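Local coordinates for uncharacterized protein (PDB 4JPQ) that is of unknown function but probably binds carbohydrate through a family 9 carbohydrate-binding fold, at residues 98-106 against 116-124; 194-202 against 208-217. One frame throughout, in Å; residues are numbered along the deposited sequence.

Contact 1 (98-106 against 116-124); sequences GDDRYYNFE and QGGAVNERR. With SO4 (sulfate ion), chain G.
The guanidinium of Arg124 lies flat on the ring of Tyr102, planes 5° apart and centres 3.8 Å apart, in an off-centre cation-pi stack. The stack belongs to a beta hairpin whose strands 102-108 and 113-118 run antiparallel, and lies on the face that carries Tyr102, Asn104 and Gln116. All three guanidinium nitrogens donate within their own plane. NH2 and NH1 both grip Asn104 OD1 from one face of the amide, the NH2 to OD1 bond being 2.6 Å. Arg124 NH2 also meets Tyr102 O in an almost straight bond (178°), and Arg124 NE reaches Gly118 O at 3.1 Å. These two carbonyls already serve the hairpin pair Tyr102–Gly118, so Arg124 clamps side chain and backbone together. A bend at chi3 turns the guanidinium against the ring face, while Tyr102 CG, held between its backbone N and carbonyl carbon (chi1 72°), brings the ring to meet it. In the second shell, Asn104 is fixed through ND2, which donates to Gln116 OE1 at 2.8 Å and to Glu106 OE2, both near its amide plane. On the sheet's other face Tyr103 packs against Gly117 and hydrogen-bonds through OH to His169 ND1. The type I turn from Ala119 to Glu122 is tied by Ala119 N to Glu122 OE2; the same oxygen faces Arg101 NH1 at 3.5 Å, a salt bridge of charges alone, since OE2 lies well out of the guanidinium plane.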
loop_
_atom_site.group_PDB
_atom_site.type_symbol
_atom_site.label_atom_id
_atom_site.label_comp_id
_atom_site.label_asym_id
_atom_site.label_seq_id
_atom_site.Cartn_x
_atom_site.Cartn_y
_atom_site.Cartn_z
ATOM N N GLY A 98 -11.105 1.082 -14.465
ATOM C CA GLY A 98 -10.971 0.125 -15.563
ATOM C C GLY A 98 -10.306 0.657 -16.836
ATOM O O GLY A 98 -10.481 0.064 -17.905
ATOM N N ASP A 99 -9.592 1.788 -16.741
ATOM C CA ASP A 99 -8.815 2.357 -17.857
ATOM C C ASP A 99 -7.362 1.982 -17.557
ATOM O O ASP A 99 -7.090 1.325 -16.537
ATOM C CB ASP A 99 -9.034 3.877 -18.040
ATOM C CG ASP A 99 -8.492 4.724 -16.884
ATOM O OD1 ASP A 99 -8.547 4.285 -15.705
ATOM O OD2 ASP A 99 -8.042 5.853 -17.164
ATOM N N ASP A 100 -6.440 2.385 -18.426
ATOM C CA ASP A 100 -5.021 2.017 -18.253
ATOM C C ASP A 100 -4.252 2.800 -17.199
ATOM O O ASP A 100 -3.164 2.371 -16.809
ATOM C CB ASP A 100 -4.286 2.052 -19.595
ATOM C CG ASP A 100 -4.814 1.008 -20.576
ATOM O OD1 ASP A 100 -5.567 0.088 -20.171
ATOM O OD2 ASP A 100 -4.455 1.100 -21.764
ATOM N N ARG A 101 -4.796 3.927 -16.740
ATOM C CA ARG A 101 -4.145 4.699 -15.696
ATOM C C ARG A 101 -4.256 3.979 -14.348
ATOM O O ARG A 101 -5.292 3.367 -14.035
ATOM C CB ARG A 101 -4.752 6.090 -15.556
ATOM C CG ARG A 101 -4.497 7.031 -16.717
ATOM C CD ARG A 101 -4.955 8.433 -16.255
ATOM N NE ARG A 101 -5.317 9.408 -17.297
ATOM C CZ ARG A 101 -4.537 10.383 -17.796
ATOM N NH1 ARG A 101 -3.260 10.568 -17.412
ATOM N NH2 ARG A 101 -5.047 11.195 -18.732
ATOM N N TYR A 102 -3.172 4.031 -13.578
ATOM C CA TYR A 102 -3.119 3.438 -12.226
ATOM C C TYR A 102 -2.292 4.340 -11.320
ATOM O O TYR A 102 -1.592 5.249 -11.803
ATOM C CB TYR A 102 -2.531 2.009 -12.227
ATOM C CG TYR A 102 -1.050 1.946 -12.470
ATOM C CD1 TYR A 102 -0.521 2.024 -13.770
ATOM C CD2 TYR A 102 -0.156 1.835 -11.402
ATOM C CE1 TYR A 102 0.859 1.988 -13.994
ATOM C CE2 TYR A 102 1.224 1.813 -11.612
ATOM C CZ TYR A 102 1.726 1.880 -12.899
ATOM O OH TYR A 102 3.077 1.846 -13.085
ATOM N N TYR A 103 -2.378 4.043 -10.025
ATOM C CA TYR A 103 -1.678 4.766 -8.982
ATOM C C TYR A 103 -0.865 3.811 -8.125
ATOM O O TYR A 103 -1.232 2.651 -7.980
ATOM C CB TYR A 103 -2.686 5.448 -8.073
ATOM C CG TYR A 103 -3.526 6.490 -8.750
ATOM C CD1 TYR A 103 -4.710 6.147 -9.410
ATOM C CD2 TYR A 103 -3.157 7.839 -8.714
ATOM C CE1 TYR A 103 -5.502 7.122 -10.017
ATOM C CE2 TYR A 103 -3.939 8.819 -9.314
ATOM C CZ TYR A 103 -5.110 8.461 -9.963
ATOM O OH TYR A 103 -5.891 9.419 -10.560
ATOM N N ASN A 104 0.234 4.306 -7.570
ATOM C CA ASN A 104 1.056 3.535 -6.632
ATOM C C ASN A 104 1.299 4.381 -5.383
ATOM O O ASN A 104 1.795 5.506 -5.480
ATOM C CB ASN A 104 2.382 3.048 -7.240
ATOM C CG ASN A 104 3.216 4.162 -7.827
ATOM O OD1 ASN A 104 2.723 4.920 -8.634
ATOM N ND2 ASN A 104 4.477 4.273 -7.418
ATOM N N PHE A 105 0.901 3.837 -4.234
ATOM C CA PHE A 105 1.063 4.465 -2.937
ATOM C C PHE A 105 2.118 3.639 -2.227
ATOM O O PHE A 105 1.838 2.510 -1.839
ATOM C CB PHE A 105 -0.252 4.432 -2.150
ATOM C CG PHE A 105 -1.359 5.205 -2.792
ATOM C CD1 PHE A 105 -2.135 4.625 -3.785
ATOM C CD2 PHE A 105 -1.651 6.499 -2.383
ATOM C CE1 PHE A 105 -3.172 5.330 -4.369
ATOM C CE2 PHE A 105 -2.689 7.210 -2.972
ATOM C CZ PHE A 105 -3.448 6.628 -3.961
ATOM N N GLU A 106 3.325 4.187 -2.092
ATOM C CA GLU A 106 4.437 3.501 -1.440
ATOM C C GLU A 106 4.757 4.297 -0.190
ATOM O O GLU A 106 4.959 5.508 -0.268
ATOM C CB GLU A 106 5.632 3.425 -2.392
ATOM C CG GLU A 106 5.294 2.778 -3.736
ATOM C CD GLU A 106 6.477 2.593 -4.673
ATOM O OE1 GLU A 106 7.633 2.652 -4.231
ATOM O OE2 GLU A 106 6.246 2.369 -5.880
ATOM N N GLN A 116 2.510 8.140 -7.272
ATOM C CA GLN A 116 2.565 8.519 -8.681
ATOM C C GLN A 116 1.251 8.093 -9.319
ATOM O O GLN A 116 0.496 7.286 -8.744
ATOM C CB GLN A 116 3.708 7.876 -9.429
ATOM C CG GLN A 116 5.113 8.182 -8.966
ATOM C CD GLN A 116 6.059 7.081 -9.416
ATOM O OE1 GLN A 116 6.209 6.042 -8.749
ATOM N NE2 GLN A 116 6.665 7.277 -10.566
ATOM N N GLY A 117 0.984 8.656 -10.492
ATOM C CA GLY A 117 -0.233 8.370 -11.265
ATOM C C GLY A 117 0.041 8.368 -12.758
ATOM O O GLY A 117 0.902 9.110 -13.229
ATOM N N GLY A 118 -0.670 7.520 -13.496
ATOM C CA GLY A 118 -0.531 7.444 -14.968
ATOM C C GLY A 118 -0.503 6.035 -15.509
ATOM O O GLY A 118 -0.584 5.062 -14.748
ATOM N N ALA A 119 -0.432 5.951 -16.839
ATOM C CA ALA A 119 -0.363 4.675 -17.570
ATOM C C ALA A 119 1.083 4.194 -17.636
ATOM O O ALA A 119 2.017 4.981 -17.455
ATOM C CB ALA A 119 -0.929 4.836 -18.980
ATOM N N VAL A 120 1.262 2.898 -17.886
ATOM C CA VAL A 120 2.615 2.316 -18.033
ATOM C C VAL A 120 3.444 2.923 -19.173
ATOM O O VAL A 120 4.668 2.953 -19.082
ATOM C CB VAL A 120 2.601 0.770 -18.211
ATOM C CG1 VAL A 120 2.051 0.094 -16.972
ATOM C CG2 VAL A 120 1.835 0.314 -19.451
ATOM N N ASN A 121 2.762 3.403 -20.222
ATOM C CA ASN A 121 3.394 3.954 -21.425
ATOM C C ASN A 121 3.776 5.446 -21.435
ATOM O O ASN A 121 4.157 5.991 -22.487
ATOM C CB ASN A 121 2.529 3.595 -22.643
ATOM C CG ASN A 121 2.413 2.095 -22.850
ATOM O OD1 ASN A 121 3.350 1.335 -22.601
ATOM N ND2 ASN A 121 1.262 1.665 -23.335
ATOM N N GLU A 122 3.698 6.095 -20.276
ATOM C CA GLU A 122 4.078 7.503 -20.121
ATOM C C GLU A 122 4.825 7.709 -18.808
ATOM O O GLU A 122 4.756 6.848 -17.914
ATOM C CB GLU A 122 2.818 8.394 -20.149
ATOM C CG GLU A 122 1.825 8.182 -18.981
ATOM C CD GLU A 122 0.542 8.991 -19.104
ATOM O OE1 GLU A 122 0.428 9.822 -20.046
ATOM O OE2 GLU A 122 -0.372 8.787 -18.262
ATOM N N ARG A 123 5.513 8.852 -18.694
ATOM C CA ARG A 123 6.133 9.282 -17.429
ATOM C C ARG A 123 4.943 9.440 -16.486
ATOM O O ARG A 123 3.978 10.134 -16.817
ATOM C CB ARG A 123 6.930 10.605 -17.563
ATOM C CG ARG A 123 7.127 11.396 -16.263
ATOM C CD ARG A 123 8.227 12.437 -16.349
ATOM N NE ARG A 123 9.560 11.873 -16.061
ATOM C CZ ARG A 123 10.207 11.880 -14.878
ATOM N NH1 ARG A 123 9.671 12.438 -13.779
ATOM N NH2 ARG A 123 11.433 11.320 -14.794
ATOM N N ARG A 124 4.979 8.726 -15.366
ATOM C CA ARG A 124 3.899 8.762 -14.391
ATOM C C ARG A 124 4.281 9.800 -13.344
ATOM O O ARG A 124 5.090 9.498 -12.470
ATOM C CB ARG A 124 3.707 7.380 -13.785
ATOM C CG ARG A 124 3.252 6.355 -14.817
ATOM C CD ARG A 124 2.943 4.989 -14.237
ATOM N NE ARG A 124 2.024 5.059 -13.099
ATOM C CZ ARG A 124 2.369 5.058 -11.807
ATOM N NH1 ARG A 124 3.653 4.992 -11.402
ATOM N NH2 ARG A 124 1.400 5.134 -10.892
HETATM S S SO4 G . 7.695 14.524 -11.874
HETATM O O1 SO4 G . 7.252 13.726 -13.050
HETATM O O2 SO4 G . 8.799 15.386 -12.331
HETATM O O3 SO4 G . 6.592 15.358 -11.331
HETATM O O4 SO4 G . 8.201 13.670 -10.774
HETATM O O HOH W 1 8.363 3.596 -7.846
#

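Contact 2 (194-202 against 208-217); sequences HFLSWSPIG and FHCPAFFGTL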
loop_
_atom_site.group_PDB
_atom_site.type_symbol
_atom_site.label_atom_id
_atom_site.label_comp_id
_atom_site.label_asym_id
_atom_site.label_seq_id
_atom_site.Cartn_x
_atom_site.Cartn_y
_atom_site.Cartn_z
ATOM N N HIS A 194 14.059 -7.980 -0.437
ATOM C CA HIS A 194 13.023 -8.958 -0.734
ATOM C C HIS A 194 11.885 -8.321 -1.483
ATOM O O HIS A 194 11.760 -7.092 -1.512
ATOM C CB HIS A 194 12.514 -9.536 0.564
ATOM C CG HIS A 194 12.041 -8.498 1.519
ATOM N ND1 HIS A 194 12.888 -7.834 2.374
ATOM C CD2 HIS A 194 10.814 -7.979 1.723
ATOM C CE1 HIS A 194 12.193 -6.964 3.080
ATOM N NE2 HIS A 194 10.935 -7.031 2.700
ATOM N N PHE A 195 11.068 -9.168 -2.097
ATOM C CA PHE A 195 9.946 -8.718 -2.932
ATOM C C PHE A 195 8.753 -9.660 -2.789
ATOM O O PHE A 195 8.813 -10.809 -3.242
ATOM C CB PHE A 195 10.409 -8.637 -4.384
ATOM C CG PHE A 195 11.512 -7.661 -4.592
ATOM C CD1 PHE A 195 11.243 -6.289 -4.584
ATOM C CD2 PHE A 195 12.824 -8.088 -4.726
ATOM C CE1 PHE A 195 12.263 -5.352 -4.755
ATOM C CE2 PHE A 195 13.855 -7.162 -4.885
ATOM C CZ PHE A 195 13.573 -5.788 -4.905
ATOM N N LEU A 196 7.702 -9.159 -2.138
ATOM C CA LEU A 196 6.476 -9.900 -1.829
ATOM C C LEU A 196 5.247 -9.211 -2.395
ATOM O O LEU A 196 5.192 -7.981 -2.443
ATOM C CB LEU A 196 6.326 -10.044 -0.316
ATOM C CG LEU A 196 6.935 -11.281 0.348
ATOM C CD1 LEU A 196 8.329 -11.634 -0.137
ATOM C CD2 LEU A 196 6.913 -11.118 1.862
ATOM N N SER A 197 4.282 -10.018 -2.839
ATOM C CA SER A 197 3.013 -9.511 -3.392
ATOM C C SER A 197 1.821 -10.296 -2.851
ATOM O O SER A 197 1.979 -11.408 -2.311
ATOM C CB SER A 197 2.995 -9.580 -4.919
ATOM O OG SER A 197 2.819 -10.922 -5.374
ATOM N N TRP A 198 0.636 -9.699 -3.012
ATOM C CA TRP A 198 -0.619 -10.314 -2.598
ATOM C C TRP A 198 -1.085 -11.258 -3.704
ATOM O O TRP A 198 -1.210 -12.473 -3.470
ATOM C CB TRP A 198 -1.675 -9.248 -2.257
ATOM C CG TRP A 198 -3.045 -9.799 -2.131
ATOM C CD1 TRP A 198 -3.491 -10.713 -1.213
ATOM C CD2 TRP A 198 -4.154 -9.485 -2.959
ATOM N NE1 TRP A 198 -4.818 -10.982 -1.423
ATOM C CE2 TRP A 198 -5.251 -10.237 -2.489
ATOM C CE3 TRP A 198 -4.335 -8.631 -4.054
ATOM C CZ2 TRP A 198 -6.515 -10.163 -3.078
ATOM C CZ3 TRP A 198 -5.595 -8.554 -4.640
ATOM C CH2 TRP A 198 -6.671 -9.317 -4.145
ATOM N N SER A 199 -1.365 -10.693 -4.882
ATOM C CA SER A 199 -1.777 -11.483 -6.040
ATOM C C SER A 199 -0.487 -11.783 -6.799
ATOM O O SER A 199 0.408 -10.905 -6.817
ATOM C CB SER A 199 -2.780 -10.748 -6.920
ATOM O OG SER A 199 -3.171 -11.567 -8.002
ATOM N N PRO A 200 -0.381 -12.992 -7.431
ATOM C CA PRO A 200 0.896 -13.346 -8.074
ATOM C C PRO A 200 1.237 -12.596 -9.361
ATOM O O PRO A 200 0.341 -12.113 -10.056
ATOM C CB PRO A 200 0.763 -14.857 -8.339
ATOM C CG PRO A 200 -0.327 -15.315 -7.436
ATOM C CD PRO A 200 -1.280 -14.157 -7.405
ATOM N N ILE A 201 2.541 -12.535 -9.648
ATOM C CA ILE A 201 3.125 -11.857 -10.820
ATOM C C ILE A 201 4.017 -12.869 -11.532
ATOM O O ILE A 201 4.834 -13.527 -10.879
ATOM C CB ILE A 201 3.965 -10.623 -10.409
ATOM C CG1 ILE A 201 3.067 -9.549 -9.781
ATOM C CG2 ILE A 201 4.717 -10.047 -11.610
ATOM C CD1 ILE A 201 3.817 -8.459 -9.046
ATOM N N GLY A 202 3.874 -12.955 -12.861
ATOM C CA GLY A 202 4.610 -13.909 -13.695
ATOM C C GLY A 202 5.648 -13.306 -14.628
ATOM O O GLY A 202 5.900 -13.855 -15.690
ATOM N N PHE A 208 6.984 -4.440 -10.153
ATOM C CA PHE A 208 5.678 -4.206 -9.528
ATOM C C PHE A 208 4.705 -3.360 -10.344
ATOM O O PHE A 208 3.509 -3.418 -10.072
ATOM C CB PHE A 208 5.831 -3.531 -8.142
ATOM C CG PHE A 208 6.444 -4.391 -7.045
ATOM C CD1 PHE A 208 6.299 -5.791 -6.986
ATOM C CD2 PHE A 208 7.074 -3.756 -5.980
ATOM C CE1 PHE A 208 6.847 -6.521 -5.939
ATOM C CE2 PHE A 208 7.608 -4.483 -4.928
ATOM C CZ PHE A 208 7.493 -5.868 -4.907
ATOM N N HIS A 209 5.188 -2.581 -11.316
ATOM C CA HIS A 209 4.324 -1.706 -12.143
ATOM C C HIS A 209 3.652 -2.477 -13.306
ATOM O O HIS A 209 3.794 -2.114 -14.478
ATOM C CB HIS A 209 5.143 -0.504 -12.632
ATOM C CG HIS A 209 5.619 0.386 -11.528
ATOM N ND1 HIS A 209 5.004 1.578 -11.213
ATOM C CD2 HIS A 209 6.639 0.245 -10.650
ATOM C CE1 HIS A 209 5.634 2.140 -10.195
ATOM N NE2 HIS A 209 6.630 1.351 -9.832
ATOM N N CYS A 210 2.849 -3.490 -12.955
ATOM C CA CYS A 210 2.249 -4.440 -13.910
ATOM C C CYS A 210 0.743 -4.643 -13.692
ATOM O O CYS A 210 0.329 -5.615 -13.053
ATOM C CB CYS A 210 2.999 -5.766 -13.810
ATOM S SG CYS A 210 3.200 -6.307 -12.106
ATOM N N PRO A 211 -0.082 -3.726 -14.240
ATOM C CA PRO A 211 -1.543 -3.811 -14.171
ATOM C C PRO A 211 -2.182 -5.127 -14.628
ATOM O O PRO A 211 -3.259 -5.462 -14.144
ATOM C CB PRO A 211 -2.004 -2.669 -15.080
ATOM C CG PRO A 211 -0.928 -1.666 -14.967
ATOM C CD PRO A 211 0.340 -2.462 -14.880
ATOM N N ALA A 212 -1.551 -5.834 -15.567
ATOM C CA ALA A 212 -2.032 -7.152 -16.013
ATOM C C ALA A 212 -2.135 -8.158 -14.855
ATOM O O ALA A 212 -3.039 -8.984 -14.860
ATOM C CB ALA A 212 -1.132 -7.710 -17.108
ATOM N N PHE A 213 -1.224 -8.064 -13.878
ATOM C CA PHE A 213 -1.186 -8.980 -12.725
ATOM C C PHE A 213 -1.919 -8.525 -11.468
ATOM O O PHE A 213 -1.910 -9.252 -10.460
ATOM C CB PHE A 213 0.263 -9.403 -12.444
ATOM C CG PHE A 213 0.823 -10.265 -13.534
ATOM C CD1 PHE A 213 0.495 -11.626 -13.584
ATOM C CD2 PHE A 213 1.619 -9.721 -14.555
ATOM C CE1 PHE A 213 0.977 -12.431 -14.604
ATOM C CE2 PHE A 213 2.108 -10.524 -15.578
ATOM C CZ PHE A 213 1.783 -11.883 -15.602
ATOM N N PHE A 214 -2.588 -7.363 -11.530
ATOM C CA PHE A 214 -3.396 -6.895 -10.404
ATOM C C PHE A 214 -4.568 -7.831 -10.143
ATOM O O PHE A 214 -5.106 -8.437 -11.068
ATOM C CB PHE A 214 -4.062 -5.524 -10.635
ATOM C CG PHE A 214 -3.143 -4.321 -10.687
ATOM C CD1 PHE A 214 -1.859 -4.300 -10.142
ATOM C CD2 PHE A 214 -3.666 -3.121 -11.195
ATOM C CE1 PHE A 214 -1.090 -3.137 -10.206
ATOM C CE2 PHE A 214 -2.907 -1.956 -11.243
ATOM C CZ PHE A 214 -1.615 -1.962 -10.747
ATOM N N GLY A 215 -4.968 -7.895 -8.874
ATOM C CA GLY A 215 -6.123 -8.660 -8.419
ATOM C C GLY A 215 -7.326 -7.751 -8.498
ATOM O O GLY A 215 -7.203 -6.595 -8.923
ATOM N N THR A 216 -8.473 -8.283 -8.075
ATOM C CA THR A 216 -9.752 -7.577 -8.113
ATOM C C THR A 216 -10.176 -7.152 -6.707
ATOM O O THR A 216 -10.026 -7.912 -5.745
ATOM C CB THR A 216 -10.833 -8.459 -8.760
ATOM O OG1 THR A 216 -10.389 -8.837 -10.070
ATOM C CG2 THR A 216 -12.176 -7.717 -8.869
ATOM N N LEU A 217 -10.705 -5.934 -6.610
ATOM C CA LEU A 217 -11.147 -5.337 -5.351
ATOM C C LEU A 217 -12.607 -4.934 -5.485
ATOM O O LEU A 217 -12.916 -3.956 -6.169
ATOM C CB LEU A 217 -10.281 -4.123 -5.026
ATOM C CG LEU A 217 -8.772 -4.376 -4.936
ATOM C CD1 LEU A 217 -8.050 -3.059 -4.684
ATOM C CD2 LEU A 217 -8.408 -5.384 -3.859
#
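Ser197 OG donates to Ser199 O at 2.8 Å, from 50° out of the carbonyl plane, and Asn41 ND2 is a further partner of the same hydroxyl. This bond braces the bend where the chain leaves strand 195-197, yet no hydrogen bond crosses to 208-217; the two segments meet by packing. Ile201 meets three residues: CD1 lies 3.8 Å from Cys210 SG and at the edge of the Phe208 ring, while CG1 meets Phe213 CB. The peptide link from Ile201 C to Gly202 N lies over one face of Phe213, with Gly202 N 3.4 Å above the plane near the rim; Ile201 CA adds an off-centre CH-pi contact. In the beta-rich family 9 fold, strands 195-197 and 215-219 both pair antiparallel with 178-186, at Lys185 and Gly181 respectively, one after the other along one edge, with 89-95 on the other edge. At one end of the contact Phe195 turns its edge toward the face of Phe208 in an offset edge-to-face pair, centroids 5.9 Å apart and planes at 67°. At the other, Trp198 CG stands anti to the backbone N (chi1 167°), which carries the indole across to strand 215-219: CZ3 comes to 3.8 Å from Gly215 CA, and CH2 to 4.3 Å from Leu217 CD2.

How the contacts relate
The two contacts follow one another in sequence, and their centres lie 14 Å apart, yet they touch through the 208-217 segment. His209 joins them: its ND1 is 2.7 Å from Tyr102 OH, a probable hydrogen bond. The CE1 atom of His209 packs 3.7 Å from both Arg124 NH1 and Asn104 ND2. Val120 CG1 against Pro211 CD, also 3.7 Å, adds an apolar touch. Strand 89-95 runs between them, with Phe93 meeting Tyr102 and Asn104 of contact 1 and Phe208 and His209 of contact 2. Phe208 N hydrogen-bonds to a sulfonate buffer molecule, 3-cyclohexyl-1-propylsulfonic acid, probably from the crystallisation liquor; whether it marks a carbohydrate pocket remains open.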